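Local structure of amidohydrolase (Thermotoga maritima, 3OOQ) at residues Leu150-Gly155 / Ala223-His228; His228-Ile233 / Gly252-Lys257; Asn246-His251 / Pro268-Pro273; Leu300-Cys305 / Ala341-Leu346. The protein is probably a hydrolase of the amidohydrolase family that cleaves amide-type bonds, with a tentative assignment as an allantoinase. All blocks are in the same frame, centred on the assembly; numbering follows the deposited sequence.

Contact 1 of 4, residues Leu150-Gly155 / Ala223-His228; sequences LKMAFG and ARMHAH
The side chain of Met225 fills the hollow between Met152, which shares its face of two parallel strands, and the ring of Phe154, which closes the hollow from the loop just beyond the first strand. Both methionines are present as selenomethionine, and the two chains run alongside each other in the same direction. Met225 CE is the bump: it sits 3.8 Å from Met152 SE and 3.6 Å from Phe154 CZ, at the edge of that ring. Met152, with CG anti to its carbonyl carbon (chi1 -61°), runs back along the strand, so that its CE presses on Ala223 CB at 3.5 Å, a tight fit. Phe154 turns the edge of its ring to His226 O, which lies in the ring plane. Beneath these side chains run Arg224 N to Leu150 O (2.8 Å) and His226 N to Met152 O (2.9 Å). On the opposite face Lys151 CE rests 3.6 Å from His226 CB, and the Ala153 methyl lies against the imidazole. Lys151 NZ itself is hydrogen-bonded to Pro119 O and His63 NE2. The methionines and Phe154 face helices 172-198 and 230-243, whereas Lys151, Arg224 and His226 line the interior, the two-faced strand pairing of a TIM barrel.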
loop_
_atom_site.group_PDB
_atom_site.type_symbol
_atom_site.label_atom_id
_atom_site.label_comp_id
_atom_site.label_asym_id
_atom_site.label_seq_id
_atom_site.Cartn_x
_atom_site.Cartn_y
_atom_site.Cartn_z
ATOM N N LEU F 150 27.815 23.320 -9.909
ATOM C CA LEU F 150 26.729 22.789 -9.104
ATOM C C LEU F 150 25.519 22.612 -10.018
ATOM O O LEU F 150 24.974 23.592 -10.534
ATOM C CB LEU F 150 26.395 23.715 -7.925
ATOM C CG LEU F 150 25.248 23.241 -6.998
ATOM C CD1 LEU F 150 25.535 21.842 -6.475
ATOM C CD2 LEU F 150 25.040 24.207 -5.825
ATOM N N LYS F 151 25.121 21.364 -10.217
ATOM C CA LYS F 151 24.000 20.978 -11.101
ATOM C C LYS F 151 22.658 21.309 -10.468
ATOM O O LYS F 151 22.437 21.005 -9.295
ATOM C CB LYS F 151 24.074 19.468 -11.390
ATOM C CG LYS F 151 22.980 18.884 -12.285
ATOM C CD LYS F 151 22.879 19.614 -13.656
ATOM C CE LYS F 151 21.844 18.987 -14.588
ATOM N NZ LYS F 151 22.256 17.604 -14.975
HETATM N N MSE F 152 21.775 21.924 -11.252
HETATM C CA MSE F 152 20.415 22.242 -10.826
HETATM C C MSE F 152 19.496 21.905 -11.979
HETATM O O MSE F 152 19.963 21.773 -13.105
HETATM C CB MSE F 152 20.277 23.726 -10.456
HETATM C CG MSE F 152 21.181 24.112 -9.310
HETATM SE SE MSE F 152 21.178 26.016 -8.923
HETATM C CE MSE F 152 23.051 26.190 -8.387
ATOM N N ALA F 153 18.201 21.750 -11.697
ATOM C CA ALA F 153 17.238 21.323 -12.724
ATOM C C ALA F 153 15.887 21.976 -12.578
ATOM O O ALA F 153 15.394 22.122 -11.464
ATOM C CB ALA F 153 17.075 19.804 -12.716
ATOM N N PHE F 154 15.306 22.318 -13.732
ATOM C CA PHE F 154 14.020 22.988 -13.879
ATOM C C PHE F 154 13.186 22.157 -14.815
ATOM O O PHE F 154 13.694 21.205 -15.412
ATOM C CB PHE F 154 14.232 24.386 -14.508
ATOM C CG PHE F 154 14.979 25.320 -13.616
ATOM C CD1 PHE F 154 16.375 25.272 -13.538
ATOM C CD2 PHE F 154 14.296 26.174 -12.779
ATOM C CE1 PHE F 154 17.072 26.111 -12.666
ATOM C CE2 PHE F 154 14.985 27.013 -11.903
ATOM C CZ PHE F 154 16.371 26.984 -11.854
ATOM N N GLY F 155 11.907 22.502 -14.937
ATOM C CA GLY F 155 11.030 21.866 -15.915
ATOM C C GLY F 155 10.442 20.558 -15.408
ATOM O O GLY F 155 10.247 20.382 -14.204
ATOM N N ALA F 223 26.781 27.675 -11.487
ATOM C CA ALA F 223 25.595 26.846 -11.541
ATOM C C ALA F 223 25.490 26.243 -12.944
ATOM O O ALA F 223 25.684 26.934 -13.957
ATOM C CB ALA F 223 24.350 27.671 -11.234
ATOM N N ARG F 224 25.166 24.958 -12.988
ATOM C CA ARG F 224 24.911 24.288 -14.238
ATOM C C ARG F 224 23.427 23.951 -14.244
ATOM O O ARG F 224 22.997 23.028 -13.547
ATOM C CB ARG F 224 25.815 23.053 -14.361
ATOM C CG ARG F 224 27.343 23.347 -14.308
ATOM C CD ARG F 224 27.826 24.237 -15.473
ATOM N NE ARG F 224 27.528 23.583 -16.754
ATOM C CZ ARG F 224 28.377 22.830 -17.450
ATOM N NH1 ARG F 224 29.626 22.658 -17.035
ATOM N NH2 ARG F 224 27.974 22.236 -18.568
HETATM N N MSE F 225 22.649 24.697 -15.032
HETATM C CA MSE F 225 21.193 24.739 -14.881
HETATM C C MSE F 225 20.428 24.099 -16.026
HETATM O O MSE F 225 20.340 24.664 -17.118
HETATM C CB MSE F 225 20.726 26.182 -14.649
HETATM C CG MSE F 225 21.286 26.728 -13.360
HETATM SE SE MSE F 225 20.906 28.603 -13.056
HETATM C CE MSE F 225 19.703 28.382 -11.549
ATOM N N HIS F 226 19.890 22.912 -15.745
ATOM C CA HIS F 226 19.157 22.078 -16.705
ATOM C C HIS F 226 17.804 22.737 -16.981
ATOM O O HIS F 226 17.008 22.906 -16.051
ATOM C CB HIS F 226 18.985 20.656 -16.094
ATOM C CG HIS F 226 17.980 19.776 -16.781
ATOM N ND1 HIS F 226 16.607 19.963 -16.684
ATOM C CD2 HIS F 226 18.148 18.667 -17.540
ATOM C CE1 HIS F 226 15.982 19.017 -17.368
ATOM N NE2 HIS F 226 16.897 18.223 -17.908
ATOM N N ALA F 227 17.554 23.104 -18.239
ATOM C CA ALA F 227 16.279 23.703 -18.650
ATOM C C ALA F 227 16.006 23.539 -20.135
ATOM O O ALA F 227 16.890 23.764 -20.962
ATOM C CB ALA F 227 16.211 25.203 -18.279
ATOM N N HIS F 228 14.766 23.186 -20.472
ATOM C CA HIS F 228 14.386 22.949 -21.862
ATOM C C HIS F 228 13.471 24.043 -22.367
ATOM O O HIS F 228 13.811 24.736 -23.315
ATOM C CB HIS F 228 13.710 21.573 -22.022
ATOM C CG HIS F 228 14.629 20.418 -21.786
ATOM N ND1 HIS F 228 15.594 20.037 -22.696
ATOM C CD2 HIS F 228 14.738 19.560 -20.739
ATOM C CE1 HIS F 228 16.257 18.993 -22.224
ATOM N NE2 HIS F 228 15.760 18.686 -21.036
#

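Contact 2 of 4, residues His228-Ile233 / Gly252-Lys257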
loop_
_atom_site.group_PDB
_atom_site.type_symbol
_atom_site.label_atom_id
_atom_site.label_comp_id
_atom_site.label_asym_id
_atom_site.label_seq_id
_atom_site.Cartn_x
_atom_site.Cartn_y
_atom_site.Cartn_z
ATOM N N HIS F 228 14.766 23.186 -20.472
ATOM C CA HIS F 228 14.386 22.949 -21.862
ATOM C C HIS F 228 13.471 24.043 -22.367
ATOM O O HIS F 228 13.811 24.736 -23.315
ATOM C CB HIS F 228 13.710 21.573 -22.022
ATOM C CG HIS F 228 14.629 20.418 -21.786
ATOM N ND1 HIS F 228 15.594 20.037 -22.696
ATOM C CD2 HIS F 228 14.738 19.560 -20.739
ATOM C CE1 HIS F 228 16.257 18.993 -22.224
ATOM N NE2 HIS F 228 15.760 18.686 -21.036
ATOM N N ARG F 229 12.302 24.185 -21.736
ATOM C CA ARG F 229 11.307 25.150 -22.175
ATOM C C ARG F 229 11.800 26.588 -21.942
ATOM O O ARG F 229 12.506 26.851 -20.976
ATOM C CB ARG F 229 9.964 24.879 -21.481
ATOM C CG ARG F 229 8.752 25.326 -22.294
ATOM C CD ARG F 229 7.449 24.817 -21.675
ATOM N NE ARG F 229 7.185 25.483 -20.404
ATOM C CZ ARG F 229 6.144 25.243 -19.614
ATOM N NH1 ARG F 229 5.233 24.327 -19.960
ATOM N NH2 ARG F 229 6.009 25.925 -18.476
ATOM N N ALA F 230 11.453 27.511 -22.838
ATOM C CA ALA F 230 12.018 28.874 -22.799
ATOM C C ALA F 230 11.810 29.556 -21.434
ATOM O O ALA F 230 12.724 30.218 -20.917
ATOM C CB ALA F 230 11.443 29.758 -23.957
ATOM N N ASP F 231 10.617 29.387 -20.863
ATOM C CA ASP F 231 10.309 29.979 -19.560
ATOM C C ASP F 231 11.178 29.439 -18.411
ATOM O O ASP F 231 11.533 30.201 -17.513
ATOM C CB ASP F 231 8.803 29.892 -19.210
ATOM C CG ASP F 231 8.271 28.452 -19.171
ATOM O OD1 ASP F 231 8.705 27.618 -19.971
ATOM O OD2 ASP F 231 7.405 28.145 -18.332
ATOM N N ASP F 232 11.501 28.141 -18.442
ATOM C CA ASP F 232 12.388 27.552 -17.424
ATOM C C ASP F 232 13.809 28.075 -17.541
ATOM O O ASP F 232 14.465 28.270 -16.521
ATOM C CB ASP F 232 12.430 26.027 -17.505
ATOM C CG ASP F 232 11.130 25.376 -17.047
ATOM O OD1 ASP F 232 10.579 25.789 -16.001
ATOM O OD2 ASP F 232 10.653 24.489 -17.781
ATOM N N ILE F 233 14.292 28.270 -18.774
ATOM C CA ILE F 233 15.599 28.918 -18.999
ATOM C C ILE F 233 15.619 30.318 -18.387
ATOM O O ILE F 233 16.554 30.691 -17.691
ATOM C CB ILE F 233 15.968 28.992 -20.513
ATOM C CG1 ILE F 233 16.016 27.596 -21.160
ATOM C CG2 ILE F 233 17.312 29.687 -20.709
ATOM C CD1 ILE F 233 15.860 27.622 -22.715
ATOM N N GLY F 252 19.058 23.561 -22.970
ATOM C CA GLY F 252 18.545 24.820 -23.531
ATOM C C GLY F 252 17.766 24.597 -24.818
ATOM O O GLY F 252 17.910 25.339 -25.791
ATOM N N THR F 253 16.928 23.569 -24.802
ATOM C CA THR F 253 16.181 23.129 -25.978
ATOM C C THR F 253 15.498 24.282 -26.733
ATOM O O THR F 253 15.560 24.324 -27.960
ATOM C CB THR F 253 15.178 22.032 -25.568
ATOM O OG1 THR F 253 15.921 20.880 -25.158
ATOM C CG2 THR F 253 14.266 21.636 -26.715
ATOM N N GLU F 254 14.886 25.219 -25.998
ATOM C CA GLU F 254 14.212 26.365 -26.604
ATOM C C GLU F 254 14.996 27.671 -26.506
ATOM O O GLU F 254 14.418 28.752 -26.686
ATOM C CB GLU F 254 12.805 26.533 -26.007
ATOM C CG GLU F 254 11.899 25.350 -26.291
ATOM C CD GLU F 254 10.443 25.625 -25.979
ATOM O OE1 GLU F 254 10.137 26.606 -25.258
ATOM O OE2 GLU F 254 9.599 24.852 -26.481
ATOM N N ALA F 255 16.306 27.576 -26.241
ATOM C CA ALA F 255 17.183 28.755 -26.147
ATOM C C ALA F 255 17.121 29.612 -27.417
ATOM O O ALA F 255 17.261 30.839 -27.354
ATOM C CB ALA F 255 18.638 28.347 -25.834
ATOM N N TYR F 256 16.875 28.963 -28.555
ATOM C CA TYR F 256 16.799 29.664 -29.826
ATOM C C TYR F 256 15.656 30.686 -29.871
ATOM O O TYR F 256 15.724 31.671 -30.611
ATOM C CB TYR F 256 16.729 28.674 -30.995
ATOM C CG TYR F 256 15.412 27.932 -31.147
ATOM C CD1 TYR F 256 14.335 28.501 -31.842
ATOM C CD2 TYR F 256 15.254 26.644 -30.624
ATOM C CE1 TYR F 256 13.125 27.807 -31.988
ATOM C CE2 TYR F 256 14.055 25.942 -30.772
ATOM C CZ TYR F 256 12.997 26.527 -31.448
ATOM O OH TYR F 256 11.818 25.817 -31.598
ATOM N N LYS F 257 14.617 30.468 -29.070
ATOM C CA LYS F 257 13.512 31.408 -29.011
ATOM C C LYS F 257 13.904 32.673 -28.249
ATOM O O LYS F 257 13.276 33.700 -28.403
ATOM C CB LYS F 257 12.271 30.758 -28.385
ATOM C CG LYS F 257 11.802 29.502 -29.096
ATOM C CD LYS F 257 10.606 28.869 -28.410
ATOM C CE LYS F 257 10.048 27.746 -29.266
ATOM N NZ LYS F 257 8.905 27.042 -28.608
#
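Hydrogen bonds join His228 and Ala230 to Thr253 and Glu254. His228 ND1 and Thr253 OG1 lie 2.6 Å apart in a nearly straight bond, with the hydroxyl at the edge of the imidazole, and Glu254 N donates to His228 O at 2.9 Å. Ala230 N, in the first turn of helix 230-243, gives its hydrogen to Glu254 OE1 at 2.9 Å. It approaches from the anti side, 31° out of the carboxylate plane, and the helix start would probably stabilise the negative charge. The same OE1 also accepts from Gln100 NE2 of the second subunit.

Among the charged groups, Lys257 NZ forms a salt bridge with Glu254 OE2 within its own segment, its hydrogen bond weak, and also pairs with Asp285. Within the other segment Arg229 grips Asp231 side-on, NE to OD1 and NH2 to OD2 (2.6 Å), which fixes the guanidinium beside the helix start.

Apolar contact falls to Ile233, whose CD1 meets Ala255 CB at 4.2 Å and packs against the backbone of the type I turn from Gly252 to Ala255. These two segments follow neighbouring strands 223-227 and 247-249, and together form part of the loop-bearing rim at the C-terminal ends of TIM-barrel strands.

Contact 3 of 4, residues Asn246-His251 / Pro268-Pro273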
loop_
_atom_site.group_PDB
_atom_site.type_symbol
_atom_site.label_atom_id
_atom_site.label_comp_id
_atom_site.label_asym_id
_atom_site.label_seq_id
_atom_site.Cartn_x
_atom_site.Cartn_y
_atom_site.Cartn_z
ATOM N N ASN F 246 27.162 32.871 -11.264
ATOM C CA ASN F 246 27.389 32.500 -12.660
ATOM C C ASN F 246 26.613 31.269 -13.050
ATOM O O ASN F 246 26.479 30.348 -12.252
ATOM C CB ASN F 246 28.874 32.245 -12.923
ATOM C CG ASN F 246 29.711 33.496 -12.741
ATOM O OD1 ASN F 246 29.274 34.558 -13.094
ATOM N ND2 ASN F 246 30.903 33.362 -12.170
ATOM N N LEU F 247 26.133 31.244 -14.289
ATOM C CA LEU F 247 25.394 30.089 -14.770
ATOM C C LEU F 247 25.784 29.643 -16.150
ATOM O O LEU F 247 26.280 30.421 -16.969
ATOM C CB LEU F 247 23.864 30.320 -14.710
ATOM C CG LEU F 247 23.114 31.035 -15.849
ATOM C CD1 LEU F 247 21.682 30.585 -15.956
ATOM C CD2 LEU F 247 23.140 32.534 -15.635
ATOM N N VAL F 248 25.522 28.370 -16.392
ATOM C CA VAL F 248 25.511 27.777 -17.706
ATOM C C VAL F 248 24.132 27.131 -17.841
ATOM O O VAL F 248 23.616 26.546 -16.894
ATOM C CB VAL F 248 26.630 26.688 -17.827
ATOM C CG1 VAL F 248 26.587 25.991 -19.160
ATOM C CG2 VAL F 248 28.042 27.302 -17.590
ATOM N N ILE F 249 23.526 27.248 -19.012
ATOM C CA ILE F 249 22.277 26.550 -19.289
ATOM C C ILE F 249 22.585 25.195 -19.926
ATOM O O ILE F 249 23.339 25.137 -20.908
ATOM C CB ILE F 249 21.402 27.373 -20.240
ATOM C CG1 ILE F 249 21.003 28.723 -19.608
ATOM C CG2 ILE F 249 20.185 26.577 -20.664
ATOM C CD1 ILE F 249 19.947 28.602 -18.471
ATOM N N GLU F 250 22.036 24.118 -19.359
ATOM C CA GLU F 250 22.207 22.774 -19.912
ATOM C C GLU F 250 21.011 22.414 -20.781
ATOM O O GLU F 250 19.864 22.647 -20.390
ATOM C CB GLU F 250 22.345 21.710 -18.811
ATOM C CG GLU F 250 23.181 22.078 -17.611
ATOM C CD GLU F 250 24.587 22.531 -17.979
ATOM O OE1 GLU F 250 25.049 23.501 -17.347
ATOM O OE2 GLU F 250 25.218 21.934 -18.895
ATOM N N HIS F 251 21.298 21.811 -21.935
ATOM C CA HIS F 251 20.313 21.458 -22.981
ATOM C C HIS F 251 19.764 22.698 -23.702
ATOM O O HIS F 251 19.971 22.850 -24.913
ATOM C CB HIS F 251 19.176 20.578 -22.458
ATOM C CG HIS F 251 19.626 19.490 -21.534
ATOM N ND1 HIS F 251 20.385 18.418 -21.959
ATOM C CD2 HIS F 251 19.420 19.304 -20.206
ATOM C CE1 HIS F 251 20.633 17.621 -20.930
ATOM N NE2 HIS F 251 20.054 18.132 -19.857
ATOM N N PRO F 268 26.283 31.056 -21.518
ATOM C CA PRO F 268 26.565 29.998 -22.463
ATOM C C PRO F 268 25.525 28.894 -22.345
ATOM O O PRO F 268 24.831 28.792 -21.311
ATOM C CB PRO F 268 27.936 29.489 -22.014
ATOM C CG PRO F 268 27.952 29.747 -20.536
ATOM C CD PRO F 268 27.177 31.020 -20.340
ATOM N N VAL F 269 25.439 28.084 -23.398
ATOM C CA VAL F 269 24.487 26.998 -23.484
ATOM C C VAL F 269 25.182 25.740 -23.988
ATOM O O VAL F 269 25.784 25.748 -25.065
ATOM C CB VAL F 269 23.326 27.313 -24.431
ATOM C CG1 VAL F 269 22.288 26.190 -24.377
ATOM C CG2 VAL F 269 22.693 28.650 -24.085
ATOM N N VAL F 270 25.113 24.674 -23.191
ATOM C CA VAL F 270 25.530 23.349 -23.635
ATOM C C VAL F 270 24.321 22.682 -24.279
ATOM O O VAL F 270 23.460 22.133 -23.583
ATOM C CB VAL F 270 26.090 22.472 -22.470
ATOM C CG1 VAL F 270 26.644 21.180 -23.016
ATOM C CG2 VAL F 270 27.212 23.215 -21.724
ATOM N N VAL F 271 24.251 22.756 -25.606
ATOM C CA VAL F 271 23.117 22.207 -26.363
ATOM C C VAL F 271 23.256 20.689 -26.501
ATOM O O VAL F 271 24.346 20.134 -26.321
ATOM C CB VAL F 271 22.918 22.876 -27.760
ATOM C CG1 VAL F 271 22.804 24.383 -27.636
ATOM C CG2 VAL F 271 24.071 22.541 -28.707
ATOM N N GLY F 272 22.137 20.027 -26.793
ATOM C CA GLY F 272 22.101 18.576 -26.859
ATOM C C GLY F 272 21.503 17.995 -25.586
ATOM O O GLY F 272 21.338 18.711 -24.595
ATOM N N PRO F 273 21.127 16.706 -25.620
ATOM C CA PRO F 273 21.247 15.850 -26.811
ATOM C C PRO F 273 20.277 16.294 -27.925
ATOM O O PRO F 273 19.171 16.733 -27.630
ATOM C CB PRO F 273 20.854 14.470 -26.277
ATOM C CG PRO F 273 19.790 14.797 -25.182
ATOM C CD PRO F 273 20.282 16.099 -24.566
HETATM O O HOH W 1 19.604 21.336 -26.943
#
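His251 swings its CG anti to the carbonyl carbon (chi1 -42°) from a backbone of positive phi (70°), and this carries the imidazole edge to Gly272. There ND1 donates to Gly272 O at 2.8 Å, the acceptor lying in the ring plane and the nitrogen meeting a lone pair in the carbonyl plane. The ring also touches Pro273 CD, 3.5 Å from ND1; a cis peptide joins that proline to Gly272. Val248, with CG1 anti to the backbone N (chi1 176°), sends this branch toward Val270, CG1 to CG2 3.8 Å, while its CG2 touches Pro268 CG, the two side chains crossing nearly at right angles.

Underneath, the backbones of strands 247-249 and 269-271 run parallel, as neighbouring staves of the TIM barrel. Ile249 N donates to Pro268 O at 3.1 Å, and Ile249 O accepts from Val270 N at 2.9 Å. The bond from His251 N to Val270 O is weak and bent, where the first chain turns its corner at Glu250. Beyond the corner a water bridges the two segments, giving a hydrogen to His251 O at 2.6 Å and accepting one from Gly272 N.

Glu250 runs alongside Val270, OE2 3.7 Å from CG2, and the carboxylate is held by Arg224 through a salt bridge. Ile249 and Val269 occupy the other face, where Ile249 meets helix 230-243. His251 stacks on His228 and approaches His226 and His63, forming a histidine cluster at the C-terminal end of the barrel, the end at which this family places its active site.

Contact 4 of 4, residues Leu300-Cys305 / Ala341-Leu346; sequences LIALMC and AKILGL
Ala302 and Ile343 are the nearest residues across this contact, their CA atoms 7.7 Å apart. Leu300-Cys305 contains the short strand 301-303, and Ala341-Leu346 holds the last turn of helix 338-343. That helix finishes in a Schellman motif. Leu346 N bonds back to Ala341 O at 2.8 Å and Gly345 N to Lys342 O at 2.9 Å, with Gly345 at positive phi (73°). The spacing between the two backbones is bridged by side chains.

Ile343 is the main bridge. Its CG1 lies anti to the carbonyl carbon (chi1 -67°) and projects CD1 onto the strand, 3.8 Å from Ala302 CB and 3.7 Å from Ala302 N. The strand belongs to the TIM barrel, pairing with strand 269-271. Leu303 packs outward on helix 315-321, whereas Ala302 turns its methyl the other way, to Ile343. Ile343 also meets Leu300, just before the strand, and Leu344 O is hydrogen-bonded to Lys145 near the start of strand 143-153, so the end of helix 338-343 probably lies across the N-terminal end of the barrel.

Leu300 completes the apolar patch. Its CG is anti to the backbone N (chi1 174°), which sets CD2 3.8 Å from Ile343 CG1, the two side chains running antiparallel to one another. The same CD2 meets the aliphatic base of Lys342 at CG, 4.1 Å away, with the chains nearly perpendicular. Besides these apolar contacts, Ile301 O accepts a hydrogen bond from Asn339 ND2, a second tie between the strand and helix 338-343.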
loop_
_atom_site.group_PDB
_atom_site.type_symbol
_atom_site.label_atom_id
_atom_site.label_comp_id
_atom_site.label_asym_id
_atom_site.label_seq_id
_atom_site.Cartn_x
_atom_site.Cartn_y
_atom_site.Cartn_z
ATOM N N LEU F 300 27.629 31.634 -27.011
ATOM C CA LEU F 300 28.655 30.638 -26.802
ATOM C C LEU F 300 28.032 29.274 -26.432
ATOM O O LEU F 300 27.389 29.130 -25.394
ATOM C CB LEU F 300 29.633 31.090 -25.714
ATOM C CG LEU F 300 30.672 30.029 -25.335
ATOM C CD1 LEU F 300 31.662 29.832 -26.479
ATOM C CD2 LEU F 300 31.387 30.419 -24.056
ATOM N N ILE F 301 28.244 28.276 -27.286
ATOM C CA ILE F 301 27.640 26.970 -27.094
ATOM C C ILE F 301 28.649 25.837 -27.207
ATOM O O ILE F 301 29.702 25.977 -27.872
ATOM C CB ILE F 301 26.451 26.718 -28.080
ATOM C CG1 ILE F 301 26.956 26.445 -29.511
ATOM C CG2 ILE F 301 25.454 27.849 -28.015
ATOM C CD1 ILE F 301 25.848 26.079 -30.539
ATOM N N ALA F 302 28.335 24.737 -26.518
ATOM C CA ALA F 302 29.020 23.462 -26.690
ATOM C C ALA F 302 27.961 22.420 -27.002
ATOM O O ALA F 302 26.766 22.619 -26.726
ATOM C CB ALA F 302 29.774 23.051 -25.434
ATOM N N LEU F 303 28.404 21.314 -27.573
ATOM C CA LEU F 303 27.514 20.209 -27.885
ATOM C C LEU F 303 27.782 18.995 -26.989
ATOM O O LEU F 303 28.914 18.491 -26.944
ATOM C CB LEU F 303 27.632 19.831 -29.362
ATOM C CG LEU F 303 26.782 18.667 -29.891
ATOM C CD1 LEU F 303 25.272 18.918 -29.726
ATOM C CD2 LEU F 303 27.131 18.389 -31.350
HETATM N N MSE F 304 26.726 18.518 -26.315
HETATM C CA MSE F 304 26.785 17.307 -25.487
HETATM C C MSE F 304 26.050 16.135 -26.130
HETATM O O MSE F 304 25.122 16.330 -26.914
HETATM C CB MSE F 304 26.181 17.557 -24.091
HETATM C CG MSE F 304 24.653 17.707 -24.082
HETATM SE SE MSE F 304 23.907 17.510 -22.297
HETATM C CE MSE F 304 23.735 19.425 -21.859
ATOM N N CYS F 305 26.461 14.923 -25.758
ATOM C CA CYS F 305 25.687 13.719 -26.028
ATOM C C CYS F 305 24.666 13.467 -24.924
ATOM O O CYS F 305 23.731 12.673 -25.106
ATOM C CB CYS F 305 26.625 12.510 -26.121
ATOM S SG CYS F 305 27.579 12.492 -27.649
ATOM N N ALA F 341 35.684 23.442 -23.669
ATOM C CA ALA F 341 36.839 23.818 -22.830
ATOM C C ALA F 341 36.634 25.178 -22.134
ATOM O O ALA F 341 36.895 25.340 -20.933
ATOM C CB ALA F 341 38.124 23.835 -23.658
ATOM N N LYS F 342 36.170 26.146 -22.906
ATOM C CA LYS F 342 36.028 27.521 -22.436
ATOM C C LYS F 342 34.884 27.595 -21.400
ATOM O O LYS F 342 35.044 28.191 -20.338
ATOM C CB LYS F 342 35.823 28.457 -23.646
ATOM C CG LYS F 342 35.360 29.881 -23.359
ATOM C CD LYS F 342 36.529 30.835 -23.243
ATOM C CE LYS F 342 36.096 32.268 -22.920
ATOM N NZ LYS F 342 35.902 33.039 -24.182
ATOM N N ILE F 343 33.756 26.949 -21.695
ATOM C CA ILE F 343 32.623 26.867 -20.754
ATOM C C ILE F 343 33.039 26.235 -19.424
ATOM O O ILE F 343 32.556 26.635 -18.353
ATOM C CB ILE F 343 31.411 26.144 -21.400
ATOM C CG1 ILE F 343 30.847 27.012 -22.537
ATOM C CG2 ILE F 343 30.332 25.832 -20.341
ATOM C CD1 ILE F 343 29.909 26.306 -23.507
ATOM N N LEU F 344 33.990 25.306 -19.487
ATOM C CA LEU F 344 34.516 24.649 -18.297
ATOM C C LEU F 344 35.630 25.409 -17.567
ATOM O O LEU F 344 36.096 24.958 -16.520
ATOM C CB LEU F 344 34.980 23.223 -18.655
ATOM C CG LEU F 344 33.912 22.262 -19.206
ATOM C CD1 LEU F 344 34.504 20.922 -19.729
ATOM C CD2 LEU F 344 32.849 21.998 -18.160
ATOM N N GLY F 345 36.052 26.555 -18.110
ATOM C CA GLY F 345 37.164 27.330 -17.542
ATOM C C GLY F 345 38.532 26.693 -17.767
ATOM O O GLY F 345 39.460 26.926 -17.003
ATOM N N LEU F 346 38.672 25.930 -18.849
ATOM C CA LEU F 346 39.845 25.093 -19.074
ATOM C C LEU F 346 40.456 25.212 -20.486
ATOM O O LEU F 346 41.239 24.345 -20.903
ATOM C CB LEU F 346 39.478 23.615 -18.787
ATOM C CG LEU F 346 39.208 23.257 -17.319
ATOM C CD1 LEU F 346 38.566 21.872 -17.210
ATOM C CD2 LEU F 346 40.479 23.353 -16.462
#

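Overall arrangement
Contacts 1 and 3 are strand pairings of the same barrel wall, separated by the pairing of 223-227 with 247-249, and the Arg224-Glu250 salt bridge joins them. Contact 4 continues from contact 3, since strand 301-303 pairs with 269-271. Contact 2 shares His228 with contact 1 and lies where the strands end, with helix 230-243 leading from one to the next. Contacts 1, 2 and 3 are buried, yet contact 2 owes part of its cover to a second subunit; contact 4 is partly exposed. Backbone ladders dominate 1 and 3, side-chain hydrogen bonds across, with salt bridges inside each segment, mark 2, and 4 is wholly apolar across its segments.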